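Local coordinates for ATP/GTP-binding site-containing protein A (Brucella abortus, PDB 6NTR) that functions in the periplasm to maintain cell envelope integrity, and has a beta-barrel-like fold, at residues Gly30-Glu35 and Phe48-Arg53; Thr64-Thr69 and Asn83-Asp88; Phe79-Lys84 and Lys93-Asp98. All coordinates share one frame; numbering follows the deposited sequence.

Interaction 1 of 3, residues Gly30-Glu35 and Phe48-Arg53; sequences GRMVYE and FRFVTR
Met32 and Phe50 face each other in the beta hairpin of strands 25-39 and 43-56, as an antiparallel non-hydrogen-bonded pair. Met32 is present as selenomethionine. Its CG comes to the rim of the Phe50 ring, 3.7 Å from CD1 and near the ring plane. Bends at chi2 and chi3 then bring Met32 CE back along the same rim, 4.0 Å from Phe50 CE1. The selenium turns to Phe48. Met32 SE lies 5.2 Å from the centroid of the Phe48 ring and 41° off its normal, an oblique Met-aromatic contact. Phe48 holds CG between its backbone N and carbonyl carbon (chi1 83°), which swings the ring away from 30-35. Its CB is therefore the part that meets Tyr34, 4.2 Å from CD1. In the barrel-like fold this apolar face also packs on Met222, Met224 and Met231 of later strands, consistent with the inner side of the curled sheet. The backbone is joined at two hydrogen-bonded pairs, Arg31 with Val51 and Val33 with Arg49. Val51 N gives a nearly straight bond to Arg31 O at 3.1 Å. Val33 N to Arg49 O measures 3.2 Å. Arg31, Val33, Arg49 and Val51 send their side chains to the other face, where the end of Arg49 leaves the hairpin for a salt bridge with Asp65.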
loop_
_atom_site.group_PDB
_atom_site.type_symbol
_atom_site.label_atom_id
_atom_site.label_comp_id
_atom_site.label_asym_id
_atom_site.label_seq_id
_atom_site.Cartn_x
_atom_site.Cartn_y
_atom_site.Cartn_z
ATOM N N GLY A 30 -8.827 2.983 13.768
ATOM C CA GLY A 30 -7.699 2.125 13.511
ATOM C C GLY A 30 -6.416 2.891 13.471
ATOM O O GLY A 30 -6.384 4.066 13.750
ATOM N N ARG A 31 -5.338 2.203 13.157
ATOM C CA ARG A 31 -4.061 2.859 13.064
ATOM C C ARG A 31 -3.208 2.108 12.084
ATOM O O ARG A 31 -3.377 0.926 11.923
ATOM C CB ARG A 31 -3.389 2.848 14.444
ATOM C CG ARG A 31 -2.183 3.755 14.619
ATOM C CD ARG A 31 -1.575 3.667 16.015
ATOM N NE ARG A 31 -1.762 4.899 16.774
ATOM C CZ ARG A 31 -0.784 5.623 17.294
ATOM N NH1 ARG A 31 0.469 5.246 17.155
ATOM N NH2 ARG A 31 -1.062 6.728 17.956
HETATM N N MSE A 32 -2.263 2.772 11.447
HETATM C CA MSE A 32 -1.347 2.077 10.587
HETATM C C MSE A 32 -0.001 2.594 10.893
HETATM O O MSE A 32 0.181 3.789 11.084
HETATM C CB MSE A 32 -1.547 2.183 9.090
HETATM C CG MSE A 32 -0.830 1.006 8.454
HETATM SE SE MSE A 32 0.060 1.476 6.781
HETATM C CE MSE A 32 -1.535 2.281 5.959
ATOM N N VAL A 33 0.953 1.695 10.970
ATOM C CA VAL A 33 2.341 2.029 11.204
ATOM C C VAL A 33 3.106 1.525 9.998
ATOM O O VAL A 33 3.036 0.336 9.671
ATOM C CB VAL A 33 2.866 1.403 12.501
ATOM C CG1 VAL A 33 4.211 1.973 12.820
ATOM C CG2 VAL A 33 1.890 1.658 13.634
ATOM N N TYR A 34 3.793 2.425 9.315
ATOM C CA TYR A 34 4.575 2.080 8.139
ATOM C C TYR A 34 6.019 2.433 8.434
ATOM O O TYR A 34 6.309 3.530 8.918
ATOM C CB TYR A 34 4.070 2.814 6.888
ATOM C CG TYR A 34 4.877 2.634 5.597
ATOM C CD1 TYR A 34 4.676 1.542 4.769
ATOM C CD2 TYR A 34 5.803 3.584 5.194
ATOM C CE1 TYR A 34 5.380 1.405 3.600
ATOM C CE2 TYR A 34 6.508 3.445 4.030
ATOM C CZ TYR A 34 6.288 2.359 3.239
ATOM O OH TYR A 34 6.983 2.208 2.069
ATOM N N GLU A 35 6.910 1.492 8.194
ATOM C CA GLU A 35 8.328 1.767 8.267
ATOM C C GLU A 35 8.953 1.298 6.973
ATOM O O GLU A 35 8.630 0.218 6.478
ATOM C CB GLU A 35 9.007 1.095 9.472
ATOM C CG GLU A 35 10.528 1.055 9.280
ATOM C CD GLU A 35 11.339 1.204 10.549
ATOM O OE1 GLU A 35 12.492 0.728 10.567
ATOM O OE2 GLU A 35 10.838 1.819 11.511
ATOM N N PHE A 48 5.026 -3.132 7.924
ATOM C CA PHE A 48 3.793 -2.417 8.219
ATOM C C PHE A 48 2.723 -3.227 8.931
ATOM O O PHE A 48 2.643 -4.415 8.761
ATOM C CB PHE A 48 3.244 -1.667 6.984
ATOM C CG PHE A 48 2.424 -2.501 6.044
ATOM C CD1 PHE A 48 1.169 -2.897 6.369
ATOM C CD2 PHE A 48 2.898 -2.816 4.803
ATOM C CE1 PHE A 48 0.409 -3.637 5.497
ATOM C CE2 PHE A 48 2.155 -3.556 3.921
ATOM C CZ PHE A 48 0.904 -3.972 4.273
ATOM N N ARG A 49 1.934 -2.547 9.751
ATOM C CA ARG A 49 0.878 -3.142 10.546
ATOM C C ARG A 49 -0.401 -2.351 10.311
ATOM O O ARG A 49 -0.406 -1.122 10.387
ATOM C CB ARG A 49 1.245 -3.128 12.031
ATOM C CG ARG A 49 0.245 -3.841 12.925
ATOM C CD ARG A 49 0.713 -3.859 14.371
ATOM N NE ARG A 49 -0.356 -4.249 15.287
ATOM C CZ ARG A 49 -0.460 -3.817 16.540
ATOM N NH1 ARG A 49 0.442 -2.978 17.032
ATOM N NH2 ARG A 49 -1.466 -4.223 17.302
ATOM N N PHE A 50 -1.482 -3.061 10.027
ATOM C CA PHE A 50 -2.771 -2.444 9.782
ATOM C C PHE A 50 -3.849 -2.889 10.768
ATOM O O PHE A 50 -4.362 -3.964 10.655
ATOM C CB PHE A 50 -3.171 -2.864 8.367
ATOM C CG PHE A 50 -4.185 -1.992 7.725
ATOM C CD1 PHE A 50 -3.855 -0.732 7.298
ATOM C CD2 PHE A 50 -5.463 -2.450 7.519
ATOM C CE1 PHE A 50 -4.791 0.072 6.699
ATOM C CE2 PHE A 50 -6.410 -1.653 6.919
ATOM C CZ PHE A 50 -6.073 -0.390 6.511
ATOM N N VAL A 51 -4.228 -2.024 11.691
ATOM C CA VAL A 51 -5.236 -2.346 12.689
ATOM C C VAL A 51 -6.516 -1.532 12.557
ATOM O O VAL A 51 -6.484 -0.327 12.561
ATOM C CB VAL A 51 -4.684 -2.114 14.096
ATOM C CG1 VAL A 51 -5.661 -2.611 15.134
ATOM C CG2 VAL A 51 -3.351 -2.795 14.254
ATOM N N THR A 52 -7.641 -2.220 12.474
ATOM C CA THR A 52 -8.943 -1.582 12.305
ATOM C C THR A 52 -9.913 -2.106 13.345
ATOM O O THR A 52 -10.198 -3.302 13.377
ATOM C CB THR A 52 -9.532 -1.831 10.911
ATOM O OG1 THR A 52 -9.649 -3.239 10.670
ATOM C CG2 THR A 52 -8.687 -1.179 9.837
ATOM N N ARG A 53 -10.472 -1.217 14.145
ATOM C CA ARG A 53 -11.482 -1.602 15.102
ATOM C C ARG A 53 -12.817 -1.266 14.426
ATOM O O ARG A 53 -13.188 -0.111 14.325
ATOM C CB ARG A 53 -11.309 -0.806 16.384
ATOM C CG ARG A 53 -9.872 -0.657 16.834
ATOM C CD ARG A 53 -9.777 -0.435 18.330
ATOM N NE ARG A 53 -10.364 -1.538 19.076
ATOM C CZ ARG A 53 -9.683 -2.307 19.909
ATOM N NH1 ARG A 53 -8.401 -2.078 20.104
ATOM N NH2 ARG A 53 -10.284 -3.297 20.543
#

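Interaction 2 of 3, residues Thr64-Thr69 and Asn83-Asp88; sequences TDQQTT and NKTFVD. With EDO (1,2-ethanediol), chain F.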
loop_
_atom_site.group_PDB
_atom_site.type_symbol
_atom_site.label_atom_id
_atom_site.label_comp_id
_atom_site.label_asym_id
_atom_site.label_seq_id
_atom_site.Cartn_x
_atom_site.Cartn_y
_atom_site.Cartn_z
ATOM N N THR A 64 -9.120 -6.343 13.582
ATOM C CA THR A 64 -8.270 -7.054 12.643
ATOM C C THR A 64 -6.910 -6.375 12.602
ATOM O O THR A 64 -6.835 -5.147 12.529
ATOM C CB THR A 64 -8.918 -7.098 11.263
ATOM O OG1 THR A 64 -10.184 -7.751 11.356
ATOM C CG2 THR A 64 -8.088 -7.865 10.331
ATOM N N ASP A 65 -5.858 -7.169 12.788
ATOM C CA ASP A 65 -4.484 -6.697 12.833
ATOM C C ASP A 65 -3.723 -7.422 11.751
ATOM O O ASP A 65 -3.468 -8.607 11.856
ATOM C CB ASP A 65 -3.886 -6.997 14.217
ATOM C CG ASP A 65 -2.522 -6.409 14.416
ATOM O OD1 ASP A 65 -1.743 -6.439 13.482
ATOM O OD2 ASP A 65 -2.211 -5.918 15.504
ATOM N N GLN A 66 -3.353 -6.693 10.713
ATOM C CA GLN A 66 -2.621 -7.251 9.610
ATOM C C GLN A 66 -1.184 -6.823 9.808
ATOM O O GLN A 66 -0.922 -5.660 9.999
ATOM C CB GLN A 66 -3.189 -6.727 8.297
ATOM C CG GLN A 66 -3.537 -7.789 7.267
ATOM C CD GLN A 66 -4.830 -7.516 6.507
ATOM O OE1 GLN A 66 -5.454 -6.488 6.676
ATOM N NE2 GLN A 66 -5.223 -8.449 5.669
ATOM N N GLN A 67 -0.265 -7.777 9.816
ATOM C CA GLN A 67 1.146 -7.494 10.009
ATOM C C GLN A 67 1.885 -8.075 8.850
ATOM O O GLN A 67 1.681 -9.213 8.505
ATOM C CB GLN A 67 1.659 -8.098 11.310
ATOM C CG GLN A 67 1.582 -7.161 12.486
ATOM C CD GLN A 67 1.748 -7.844 13.825
ATOM O OE1 GLN A 67 0.972 -8.693 14.174
ATOM N NE2 GLN A 67 2.780 -7.499 14.548
ATOM N N THR A 68 2.742 -7.287 8.239
ATOM C CA THR A 68 3.460 -7.755 7.081
ATOM C C THR A 68 4.863 -7.245 7.042
ATOM O O THR A 68 5.168 -6.219 7.584
ATOM C CB THR A 68 2.776 -7.287 5.781
ATOM O OG1 THR A 68 3.003 -5.896 5.610
ATOM C CG2 THR A 68 1.318 -7.512 5.835
ATOM N N THR A 69 5.726 -7.997 6.394
ATOM C CA THR A 69 7.099 -7.600 6.238
ATOM C C THR A 69 7.509 -7.981 4.854
ATOM O O THR A 69 7.177 -9.044 4.403
ATOM C CB THR A 69 8.022 -8.324 7.251
ATOM O OG1 THR A 69 7.475 -8.200 8.554
ATOM C CG2 THR A 69 9.353 -7.700 7.275
ATOM N N ASN A 83 2.764 -12.304 5.238
ATOM C CA ASN A 83 1.487 -11.682 5.577
ATOM C C ASN A 83 0.836 -12.400 6.740
ATOM O O ASN A 83 0.339 -13.514 6.568
ATOM C CB ASN A 83 0.522 -11.695 4.395
ATOM C CG ASN A 83 0.550 -10.421 3.632
ATOM O OD1 ASN A 83 1.058 -9.408 4.104
ATOM N ND2 ASN A 83 -0.049 -10.440 2.465
ATOM N N LYS A 84 0.766 -11.743 7.893
ATOM C CA LYS A 84 0.022 -12.268 9.025
ATOM C C LYS A 84 -1.192 -11.396 9.302
ATOM O O LYS A 84 -1.120 -10.166 9.224
ATOM C CB LYS A 84 0.903 -12.390 10.276
ATOM C CG LYS A 84 1.522 -13.771 10.451
ATOM C CD LYS A 84 2.734 -13.790 11.376
ATOM C CE LYS A 84 3.408 -15.158 11.314
ATOM N NZ LYS A 84 4.655 -15.300 12.109
ATOM N N THR A 85 -2.305 -12.057 9.626
ATOM C CA THR A 85 -3.590 -11.418 9.878
ATOM C C THR A 85 -4.182 -12.003 11.156
ATOM O O THR A 85 -4.457 -13.208 11.219
ATOM C CB THR A 85 -4.542 -11.646 8.694
ATOM O OG1 THR A 85 -3.867 -11.333 7.465
ATOM C CG2 THR A 85 -5.781 -10.773 8.823
ATOM N N PHE A 86 -4.382 -11.163 12.171
ATOM C CA PHE A 86 -4.967 -11.583 13.438
ATOM C C PHE A 86 -6.379 -11.029 13.568
ATOM O O PHE A 86 -6.584 -9.822 13.430
ATOM C CB PHE A 86 -4.134 -11.096 14.623
ATOM C CG PHE A 86 -2.724 -11.595 14.628
ATOM C CD1 PHE A 86 -2.447 -12.885 15.014
ATOM C CD2 PHE A 86 -1.675 -10.760 14.268
ATOM C CE1 PHE A 86 -1.174 -13.333 15.011
ATOM C CE2 PHE A 86 -0.396 -11.211 14.267
ATOM C CZ PHE A 86 -0.144 -12.494 14.638
ATOM N N VAL A 87 -7.341 -11.896 13.871
ATOM C CA VAL A 87 -8.726 -11.489 14.102
ATOM C C VAL A 87 -9.048 -11.677 15.578
ATOM O O VAL A 87 -9.164 -12.813 16.056
ATOM C CB VAL A 87 -9.715 -12.278 13.239
ATOM C CG1 VAL A 87 -11.110 -11.757 13.467
ATOM C CG2 VAL A 87 -9.367 -12.153 11.798
ATOM N N ASP A 88 -9.254 -10.565 16.287
ATOM C CA ASP A 88 -9.501 -10.600 17.726
ATOM C C ASP A 88 -8.445 -11.463 18.405
ATOM O O ASP A 88 -8.745 -12.339 19.219
ATOM C CB ASP A 88 -10.921 -11.081 18.039
ATOM C CG ASP A 88 -11.994 -10.146 17.486
ATOM O OD1 ASP A 88 -11.911 -8.926 17.730
ATOM O OD2 ASP A 88 -12.916 -10.627 16.796
HETATM C C1 EDO F . 4.856 -5.721 11.157
HETATM O O1 EDO F . 6.159 -6.035 10.656
HETATM C C2 EDO F . 4.980 -4.583 12.162
HETATM O O2 EDO F . 4.639 -5.036 13.480
#
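Asp65 with Phe86 and Gln67 with Lys84 are the hydrogen-bonded pairs of this antiparallel contact, whose strand segments run at 166° to each other. They belong to the beta hairpin of strands 62-72 and 78-87. All four backbone bonds are short. Phe86 N reaches Asp65 O at 2.7 Å, with the donor tilted out of the carbonyl plane. Gln67 N reaches Lys84 O at 2.6 Å. One face of the sheet carries Thr64, Gln66 and Thr85. Gln66 and Thr85 lie alongside each other and point the same way, with Gln66 CG 3.6 Å from Thr85 OG1. The methyl of Thr85 meets that of Thr64, CG2 to CG2 at 4.0 Å. Both methyls stand anti to their own backbone N, and the two side chains meet at a slant. The opposite face carries Asp65, Gln67, Lys84 and Phe86. Here Asp65 CB packs 4.1 Å from Phe86 CB, while the carboxylate has Arg49 as its partner. The Gln67 amide crosses obliquely to the Phe86 ring, the two planes 55° apart. Its OE1 lies at the ring edge, but so close in the model that its exact place is doubtful. The other end of the amide holds a 1,2-ethanediol, probably from the crystallisation liquor. The same molecule gives a hydrogen bond from O1 to Thr68 O at 3.2 Å. Gln67 NE2 donates to O2 of the ethanediol over 3.3 Å, almost straight at 174°.

Interaction 3 of 3, residues Phe79-Lys84 and Lys93-Asp98; sequences FRFVNK and KEVRGD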
loop_
_atom_site.group_PDB
_atom_site.type_symbol
_atom_site.label_atom_id
_atom_site.label_comp_id
_atom_site.label_asym_id
_atom_site.label_seq_id
_atom_site.Cartn_x
_atom_site.Cartn_y
_atom_site.Cartn_z
ATOM N N PHE A 79 11.699 -10.424 -4.385
ATOM C CA PHE A 79 10.703 -9.826 -3.500
ATOM C C PHE A 79 10.289 -10.877 -2.479
ATOM O O PHE A 79 9.582 -11.826 -2.827
ATOM C CB PHE A 79 9.508 -9.325 -4.311
ATOM C CG PHE A 79 8.493 -8.571 -3.516
ATOM C CD1 PHE A 79 8.846 -7.464 -2.782
ATOM C CD2 PHE A 79 7.166 -8.946 -3.544
ATOM C CE1 PHE A 79 7.903 -6.758 -2.069
ATOM C CE2 PHE A 79 6.222 -8.247 -2.836
ATOM C CZ PHE A 79 6.593 -7.152 -2.094
ATOM N N ARG A 80 10.753 -10.731 -1.240
ATOM C CA ARG A 80 10.380 -11.624 -0.149
ATOM C C ARG A 80 9.232 -11.007 0.644
ATOM O O ARG A 80 9.239 -9.806 0.918
ATOM C CB ARG A 80 11.573 -11.894 0.777
ATOM C CG ARG A 80 12.670 -12.789 0.189
ATOM C CD ARG A 80 13.737 -13.177 1.233
ATOM N NE ARG A 80 14.928 -12.329 1.177
ATOM C CZ ARG A 80 16.012 -12.614 0.465
ATOM N NH1 ARG A 80 16.057 -13.727 -0.253
ATOM N NH2 ARG A 80 17.052 -11.790 0.473
ATOM N N PHE A 81 8.254 -11.832 1.024
ATOM C CA PHE A 81 7.038 -11.322 1.673
ATOM C C PHE A 81 6.405 -12.268 2.707
ATOM O O PHE A 81 6.332 -13.480 2.485
ATOM C CB PHE A 81 5.984 -10.957 0.604
ATOM C CG PHE A 81 5.599 -12.094 -0.306
ATOM C CD1 PHE A 81 4.538 -12.933 0.009
ATOM C CD2 PHE A 81 6.274 -12.296 -1.491
ATOM C CE1 PHE A 81 4.183 -13.952 -0.830
ATOM C CE2 PHE A 81 5.924 -13.319 -2.326
ATOM C CZ PHE A 81 4.879 -14.146 -2.000
ATOM N N VAL A 82 5.906 -11.689 3.817
ATOM C CA VAL A 82 5.177 -12.398 4.880
ATOM C C VAL A 82 3.910 -11.621 5.239
ATOM O O VAL A 82 3.984 -10.440 5.591
ATOM C CB VAL A 82 6.020 -12.600 6.172
ATOM C CG1 VAL A 82 5.310 -13.514 7.176
ATOM C CG2 VAL A 82 7.390 -13.167 5.900
ATOM N N ASN A 83 2.764 -12.304 5.238
ATOM C CA ASN A 83 1.487 -11.682 5.577
ATOM C C ASN A 83 0.836 -12.400 6.740
ATOM O O ASN A 83 0.339 -13.514 6.568
ATOM C CB ASN A 83 0.522 -11.695 4.395
ATOM C CG ASN A 83 0.550 -10.421 3.632
ATOM O OD1 ASN A 83 1.058 -9.408 4.104
ATOM N ND2 ASN A 83 -0.049 -10.440 2.465
ATOM N N LYS A 84 0.766 -11.743 7.893
ATOM C CA LYS A 84 0.022 -12.268 9.025
ATOM C C LYS A 84 -1.192 -11.396 9.302
ATOM O O LYS A 84 -1.120 -10.166 9.224
ATOM C CB LYS A 84 0.903 -12.390 10.276
ATOM C CG LYS A 84 1.522 -13.771 10.451
ATOM C CD LYS A 84 2.734 -13.790 11.376
ATOM C CE LYS A 84 3.408 -15.158 11.314
ATOM N NZ LYS A 84 4.655 -15.300 12.109
ATOM N N LYS A 93 -4.894 -16.044 9.406
ATOM C CA LYS A 93 -4.306 -16.172 8.095
ATOM C C LYS A 93 -2.834 -15.827 8.063
ATOM O O LYS A 93 -2.410 -14.868 8.658
ATOM C CB LYS A 93 -5.073 -15.293 7.102
ATOM C CG LYS A 93 -5.476 -15.990 5.820
ATOM C CD LYS A 93 -6.656 -15.280 5.177
ATOM C CE LYS A 93 -6.786 -15.602 3.694
ATOM N NZ LYS A 93 -8.173 -15.984 3.306
ATOM N N GLU A 94 -2.068 -16.606 7.326
ATOM C CA GLU A 94 -0.658 -16.345 7.166
ATOM C C GLU A 94 -0.314 -16.594 5.721
ATOM O O GLU A 94 -0.654 -17.624 5.179
ATOM C CB GLU A 94 0.164 -17.249 8.079
ATOM C CG GLU A 94 1.666 -17.112 7.928
ATOM C CD GLU A 94 2.435 -17.901 8.977
ATOM O OE1 GLU A 94 1.940 -18.949 9.434
ATOM O OE2 GLU A 94 3.534 -17.458 9.336
ATOM N N VAL A 95 0.356 -15.640 5.097
ATOM C CA VAL A 95 0.777 -15.776 3.712
ATOM C C VAL A 95 2.246 -15.470 3.742
ATOM O O VAL A 95 2.669 -14.503 4.345
ATOM C CB VAL A 95 0.020 -14.872 2.732
ATOM C CG1 VAL A 95 0.597 -15.039 1.346
ATOM C CG2 VAL A 95 -1.448 -15.235 2.714
ATOM N N ARG A 96 3.018 -16.314 3.091
ATOM C CA ARG A 96 4.463 -16.207 3.119
ATOM C C ARG A 96 4.996 -16.844 1.854
ATOM O O ARG A 96 4.627 -17.973 1.534
ATOM C CB ARG A 96 5.030 -16.910 4.354
ATOM C CG ARG A 96 6.519 -16.660 4.648
ATOM C CD ARG A 96 7.009 -17.719 5.622
ATOM N NE ARG A 96 6.362 -17.599 6.917
ATOM C CZ ARG A 96 6.845 -16.902 7.940
ATOM N NH1 ARG A 96 8.043 -16.326 7.873
ATOM N NH2 ARG A 96 6.144 -16.846 9.063
ATOM N N GLY A 97 5.859 -16.137 1.140
ATOM C CA GLY A 97 6.446 -16.739 -0.038
ATOM C C GLY A 97 7.524 -15.880 -0.656
ATOM O O GLY A 97 8.073 -14.970 -0.031
ATOM N N ASP A 98 7.835 -16.215 -1.902
ATOM C CA ASP A 98 8.836 -15.507 -2.670
ATOM C C ASP A 98 8.366 -15.311 -4.101
ATOM O O ASP A 98 7.513 -16.043 -4.606
ATOM C CB ASP A 98 10.161 -16.251 -2.676
ATOM C CG ASP A 98 11.294 -15.379 -3.151
ATOM O OD1 ASP A 98 11.678 -14.468 -2.390
ATOM O OD2 ASP A 98 11.773 -15.574 -4.295
#
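The ring of Phe81 lies flat over the backbone of Gly97, its partner on the neighbouring strand. Gly97 O stands 3.5 Å above the ring plane, over its centre. Gly97 CA makes a CH-pi contact, 4.0 Å from the ring centroid. Phe81 reaches this place because CG sits between its backbone N and carbonyl carbon (chi1 58°), which folds the ring across to 93-98. Gly97 has no side chain, and the ring lies directly on its backbone. At the ring edge Phe81 CE1 meets Val95 CG1. Phe81 and Gly97 are also paired through the backbone, where Gly97 N donates to Phe81 O at 3.0 Å and the return bond is weak. Asn83 N to Val95 O is modelled at 2.4 Å, probably shorter than the true distance. Asn83 CB packs against Val95 CB at 3.6 Å. The other face of the sheet is charged. Glu94 OE2 accepts a salt-bridging hydrogen bond from Arg96 NH2 at 2.7 Å, nearly in the guanidinium plane. Lys84, extended beyond CG, lies alongside Glu94, and its NZ adds a long salt bridge to the same OE2 at 3.7 Å. Glu94 OE2 thus pairs with both cations and probably offsets the closeness of Lys84 NZ and Arg96 NH2. Val82 CG1 covers a face of the Arg96 guanidinium. An aromatic ring laid over a cross-strand glycine is a pairing known from antiparallel sheets as aromatic rescue of glycine; here it joins strands 78-87 and 90-102 of the barrel-like fold.

In the fold
The three contacts lie on neighbouring antiparallel strands of the barrel-like fold, each in a hairpin. Interaction 1 closes before the others open; interaction 3 starts on the strand where interaction 2 ends. The centres of interactions 1 and 2 are about 9 Å apart, and strands 43-56 and 62-72 are neighbours that bond to each other. Interactions 2 and 3 share strand 78-87, with Asn83 and Lys84 in both, and their centres lie about 11 Å apart. Interactions 1 and 3 do not touch, with centres about 17 Å apart. Together they follow five consecutive strands, from 25-39 to 90-102. This simple up-and-down order is consistent with a continuous part of the barrel-like wall.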